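Local coordinates for protein O-methyltransferase, SAM-dependent (Legionella pneumophila subsp. pneumophila, PDB 3R3H) that probably acts as an S-adenosylmethionine-dependent O-methyltransferase, moving a methyl group onto an oxygen atom of a substrate, at residues 133-143 against 158-169. Sequence-based numbering, arbitrary orientation.
Sequences GEHQFDFIFID and KLVTPKGLIAID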
loop_
_atom_site.group_PDB
_atom_site.type_symbol
_atom_site.label_atom_id
_atom_site.label_comp_id
_atom_site.label_asym_id
_atom_site.label_seq_id
_atom_site.Cartn_x
_atom_site.Cartn_y
_atom_site.Cartn_z
ATOM N N GLY A 133 -24.895 14.182 1.478
ATOM C CA GLY A 133 -25.188 12.949 2.191
ATOM C C GLY A 133 -23.950 12.236 2.715
ATOM O O GLY A 133 -22.823 12.674 2.485
ATOM N N GLU A 134 -24.147 11.105 3.383
ATOM C CA GLU A 134 -23.028 10.380 3.969
ATOM C C GLU A 134 -22.095 9.515 3.107
ATOM O O GLU A 134 -20.892 9.755 3.077
ATOM C CB GLU A 134 -23.521 9.573 5.186
ATOM C CG GLU A 134 -23.811 10.470 6.421
ATOM C CD GLU A 134 -23.953 9.707 7.749
ATOM O OE1 GLU A 134 -23.537 8.527 7.815
ATOM O OE2 GLU A 134 -24.465 10.301 8.732
ATOM N N HIS A 135 -22.596 8.522 2.394
ATOM C CA HIS A 135 -21.660 7.697 1.641
ATOM C C HIS A 135 -21.414 8.183 0.223
ATOM O O HIS A 135 -21.983 7.683 -0.739
ATOM C CB HIS A 135 -22.120 6.243 1.710
ATOM C CG HIS A 135 -22.273 5.748 3.120
ATOM N ND1 HIS A 135 -22.671 4.465 3.432
ATOM C CD2 HIS A 135 -22.087 6.380 4.305
ATOM C CE1 HIS A 135 -22.723 4.329 4.747
ATOM N NE2 HIS A 135 -22.375 5.478 5.301
ATOM N N GLN A 136 -20.525 9.171 0.137
ATOM C CA GLN A 136 -20.144 9.859 -1.104
ATOM C C GLN A 136 -18.788 9.539 -1.712
ATOM O O GLN A 136 -18.643 9.451 -2.929
ATOM C CB GLN A 136 -20.127 11.362 -0.878
ATOM C CG GLN A 136 -21.441 12.057 -0.833
ATOM C CD GLN A 136 -21.236 13.538 -0.600
ATOM O OE1 GLN A 136 -20.880 13.960 0.506
ATOM N NE2 GLN A 136 -21.430 14.337 -1.648
ATOM N N PHE A 137 -17.786 9.414 -0.861
ATOM C CA PHE A 137 -16.442 9.180 -1.339
ATOM C C PHE A 137 -15.935 7.758 -1.267
ATOM O O PHE A 137 -16.059 7.082 -0.252
ATOM C CB PHE A 137 -15.496 10.129 -0.606
ATOM C CG PHE A 137 -15.900 11.573 -0.726
ATOM C CD1 PHE A 137 -15.687 12.269 -1.913
ATOM C CD2 PHE A 137 -16.550 12.218 0.327
ATOM C CE1 PHE A 137 -16.115 13.581 -2.059
ATOM C CE2 PHE A 137 -16.985 13.525 0.204
ATOM C CZ PHE A 137 -16.769 14.216 -0.997
ATOM N N ASP A 138 -15.357 7.320 -2.376
ATOM C CA ASP A 138 -14.799 5.986 -2.509
ATOM C C ASP A 138 -13.392 6.003 -1.935
ATOM O O ASP A 138 -12.860 4.971 -1.536
ATOM C CB ASP A 138 -14.756 5.599 -3.988
ATOM C CG ASP A 138 -16.140 5.525 -4.607
ATOM O OD1 ASP A 138 -16.788 4.462 -4.440
ATOM O OD2 ASP A 138 -16.582 6.524 -5.233
ATOM N N PHE A 139 -12.785 7.182 -1.912
ATOM C CA PHE A 139 -11.443 7.331 -1.374
ATOM C C PHE A 139 -11.304 8.702 -0.705
ATOM O O PHE A 139 -11.605 9.737 -1.299
ATOM C CB PHE A 139 -10.382 7.167 -2.471
ATOM C CG PHE A 139 -8.973 7.378 -1.985
ATOM C CD1 PHE A 139 -8.392 6.499 -1.086
ATOM C CD2 PHE A 139 -8.250 8.497 -2.379
ATOM C CE1 PHE A 139 -7.106 6.733 -0.577
ATOM C CE2 PHE A 139 -6.963 8.745 -1.879
ATOM C CZ PHE A 139 -6.391 7.857 -0.972
ATOM N N ILE A 140 -10.870 8.693 0.549
ATOM C CA ILE A 140 -10.681 9.912 1.312
ATOM C C ILE A 140 -9.236 9.930 1.818
ATOM O O ILE A 140 -8.733 8.923 2.307
ATOM C CB ILE A 140 -11.669 9.958 2.494
ATOM C CG1 ILE A 140 -13.102 9.896 1.954
ATOM C CG2 ILE A 140 -11.453 11.221 3.320
ATOM C CD1 ILE A 140 -14.167 9.884 3.011
ATOM N N PHE A 141 -8.567 11.068 1.663
ATOM C CA PHE A 141 -7.186 11.225 2.099
ATOM C C PHE A 141 -7.146 12.372 3.110
ATOM O O PHE A 141 -7.694 13.440 2.853
ATOM C CB PHE A 141 -6.287 11.531 0.899
ATOM C CG PHE A 141 -4.889 11.921 1.274
ATOM C CD1 PHE A 141 -4.116 11.110 2.108
ATOM C CD2 PHE A 141 -4.335 13.100 0.789
ATOM C CE1 PHE A 141 -2.807 11.471 2.451
ATOM C CE2 PHE A 141 -3.029 13.471 1.124
ATOM C CZ PHE A 141 -2.263 12.652 1.959
ATOM N N ILE A 142 -6.501 12.152 4.258
ATOM C CA ILE A 142 -6.436 13.173 5.311
ATOM C C ILE A 142 -5.025 13.643 5.664
ATOM O O ILE A 142 -4.187 12.856 6.114
ATOM C CB ILE A 142 -7.128 12.670 6.592
ATOM C CG1 ILE A 142 -8.528 12.145 6.242
ATOM C CG2 ILE A 142 -7.206 13.789 7.604
ATOM C CD1 ILE A 142 -9.260 11.468 7.387
ATOM N N ASP A 143 -4.767 14.932 5.451
ATOM C CA ASP A 143 -3.463 15.517 5.742
ATOM C C ASP A 143 -3.677 16.953 6.235
ATOM O O ASP A 143 -2.810 17.823 6.051
ATOM C CB ASP A 143 -2.590 15.506 4.478
ATOM C CG ASP A 143 -1.119 15.784 4.770
ATOM O OD1 ASP A 143 -0.808 16.091 5.945
ATOM O OD2 ASP A 143 -0.279 15.707 3.830
ATOM N N LYS A 158 -18.167 8.757 8.081
ATOM C CA LYS A 158 -19.534 8.978 7.642
ATOM C C LYS A 158 -19.535 9.262 6.139
ATOM O O LYS A 158 -20.444 8.837 5.428
ATOM C CB LYS A 158 -20.147 10.155 8.404
ATOM C CG LYS A 158 -19.828 10.149 9.890
ATOM C CD LYS A 158 -21.050 10.488 10.745
ATOM C CE LYS A 158 -21.268 11.984 10.914
ATOM N NZ LYS A 158 -20.279 12.615 11.844
ATOM N N LEU A 159 -18.492 9.951 5.670
ATOM C CA LEU A 159 -18.357 10.335 4.269
ATOM C C LEU A 159 -17.887 9.254 3.307
ATOM O O LEU A 159 -18.031 9.394 2.089
ATOM C CB LEU A 159 -17.415 11.532 4.143
ATOM C CG LEU A 159 -17.934 12.910 4.565
ATOM C CD1 LEU A 159 -16.851 13.942 4.377
ATOM C CD2 LEU A 159 -19.164 13.282 3.744
ATOM N N VAL A 160 -17.336 8.173 3.834
ATOM C CA VAL A 160 -16.829 7.123 2.964
ATOM C C VAL A 160 -17.836 6.060 2.512
ATOM O O VAL A 160 -18.848 5.792 3.166
ATOM C CB VAL A 160 -15.622 6.413 3.629
ATOM C CG1 VAL A 160 -16.112 5.344 4.572
ATOM C CG2 VAL A 160 -14.691 5.827 2.580
ATOM N N THR A 161 -17.523 5.474 1.365
ATOM C CA THR A 161 -18.298 4.414 0.740
ATOM C C THR A 161 -17.985 3.116 1.493
ATOM O O THR A 161 -16.891 2.965 2.044
ATOM C CB THR A 161 -17.880 4.302 -0.739
ATOM O OG1 THR A 161 -18.579 5.299 -1.484
ATOM C CG2 THR A 161 -18.162 2.923 -1.313
ATOM N N PRO A 162 -18.948 2.175 1.555
ATOM C CA PRO A 162 -18.744 0.896 2.252
ATOM C C PRO A 162 -17.491 0.175 1.761
ATOM O O PRO A 162 -16.696 -0.363 2.546
ATOM C CB PRO A 162 -20.014 0.131 1.924
ATOM C CG PRO A 162 -21.037 1.231 1.871
ATOM C CD PRO A 162 -20.332 2.282 1.059
ATOM N N LYS A 163 -17.327 0.168 0.448
ATOM C CA LYS A 163 -16.167 -0.451 -0.152
ATOM C C LYS A 163 -15.035 0.585 -0.268
ATOM O O LYS A 163 -13.906 0.244 -0.610
ATOM C CB LYS A 163 -16.540 -1.003 -1.524
ATOM C CG LYS A 163 -17.729 -1.939 -1.491
ATOM C CD LYS A 163 -17.370 -3.277 -2.090
ATOM C CE LYS A 163 -18.574 -4.182 -2.160
ATOM N NZ LYS A 163 -18.203 -5.451 -2.835
ATOM N N GLY A 164 -15.345 1.844 0.040
ATOM C CA GLY A 164 -14.358 2.905 -0.035
ATOM C C GLY A 164 -13.214 2.764 0.949
ATOM O O GLY A 164 -13.266 1.933 1.846
ATOM N N LEU A 165 -12.188 3.592 0.791
ATOM C CA LEU A 165 -11.017 3.543 1.658
ATOM C C LEU A 165 -10.621 4.924 2.173
ATOM O O LEU A 165 -10.893 5.919 1.530
ATOM C CB LEU A 165 -9.833 2.946 0.895
ATOM C CG LEU A 165 -8.513 2.827 1.660
ATOM C CD1 LEU A 165 -8.585 1.640 2.612
ATOM C CD2 LEU A 165 -7.380 2.636 0.687
ATOM N N ILE A 166 -9.975 4.965 3.339
ATOM C CA ILE A 166 -9.503 6.208 3.952
ATOM C C ILE A 166 -8.010 6.089 4.268
ATOM O O ILE A 166 -7.558 5.085 4.814
ATOM C CB ILE A 166 -10.239 6.530 5.282
ATOM C CG1 ILE A 166 -11.746 6.645 5.038
ATOM C CG2 ILE A 166 -9.701 7.827 5.870
ATOM C CD1 ILE A 166 -12.571 6.669 6.308
ATOM N N ALA A 167 -7.251 7.122 3.909
ATOM C CA ALA A 167 -5.812 7.167 4.151
ATOM C C ALA A 167 -5.565 8.374 5.040
ATOM O O ALA A 167 -6.143 9.443 4.808
ATOM C CB ALA A 167 -5.057 7.317 2.836
ATOM N N ILE A 168 -4.735 8.194 6.066
ATOM C CA ILE A 168 -4.419 9.273 6.991
ATOM C C ILE A 168 -2.904 9.387 7.085
ATOM O O ILE A 168 -2.219 8.397 7.348
ATOM C CB ILE A 168 -5.009 9.019 8.395
ATOM C CG1 ILE A 168 -6.530 8.880 8.336
ATOM C CG2 ILE A 168 -4.713 10.190 9.285
ATOM C CD1 ILE A 168 -7.031 7.474 8.099
ATOM N N ASP A 169 -2.381 10.590 6.868
ATOM C CA ASP A 169 -0.937 10.799 6.885
ATOM C C ASP A 169 -0.366 11.223 8.241
ATOM O O ASP A 169 -1.108 11.626 9.144
ATOM C CB ASP A 169 -0.563 11.840 5.826
ATOM C CG ASP A 169 0.880 11.712 5.356
ATOM O OD1 ASP A 169 1.403 12.704 4.795
ATOM O OD2 ASP A 169 1.492 10.620 5.532
#
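Ile140 pairs with Ile166 in two parallel strands, 139-143 and 164-169. Ile140 N donates to Leu165 O at 2.9 Å, and Ile140 O accepts from Ala167 N. The same alternation runs on through Ile142, whose O takes an almost straight bond from Asp169 N (173°). On the face bearing Ile140, its CD1 reaches back to Leu159 CB and Val160 CB, each at 3.8 Å. Its CG1 stands anti to the carbonyl carbon (chi1 -59°) with the chain extended beyond, carrying CD1 to that end. Ile142 CD1 touches both Ile166 CG2 and Ile168 CG1. On the other face, Ala167 CB lies 4.0 Å from both Phe139 CE1 and Phe141 CD1. Ahead of the corners at Asp138 and at 162-163, Phe137 pairs with Val160. Leu159 O, ending helix 149-159, accepts from Gln136 N and Phe137 N, the second at 170°. Leu159 CB lies in plane at the edge of the Phe137 ring, 4.0 Å from CD2. Thr161 N returns a bond to Phe137 O at 2.7 Å. Further out, strands 63-68 and 214-219 flank the pair; Ala156 of the connecting helix covers Ile142 and Ile166. This is a right-handed beta-alpha-beta crossover of the Rossmann-like methyltransferase fold. Asp143 OD2 and Asp169 OD1 approach to 3.6 Å, and Lys146 salt-bridges Asp143. Two carboxylates thus gather at the C-terminal strand ends, probably for a metal ion, as in catechol O-methyltransferase.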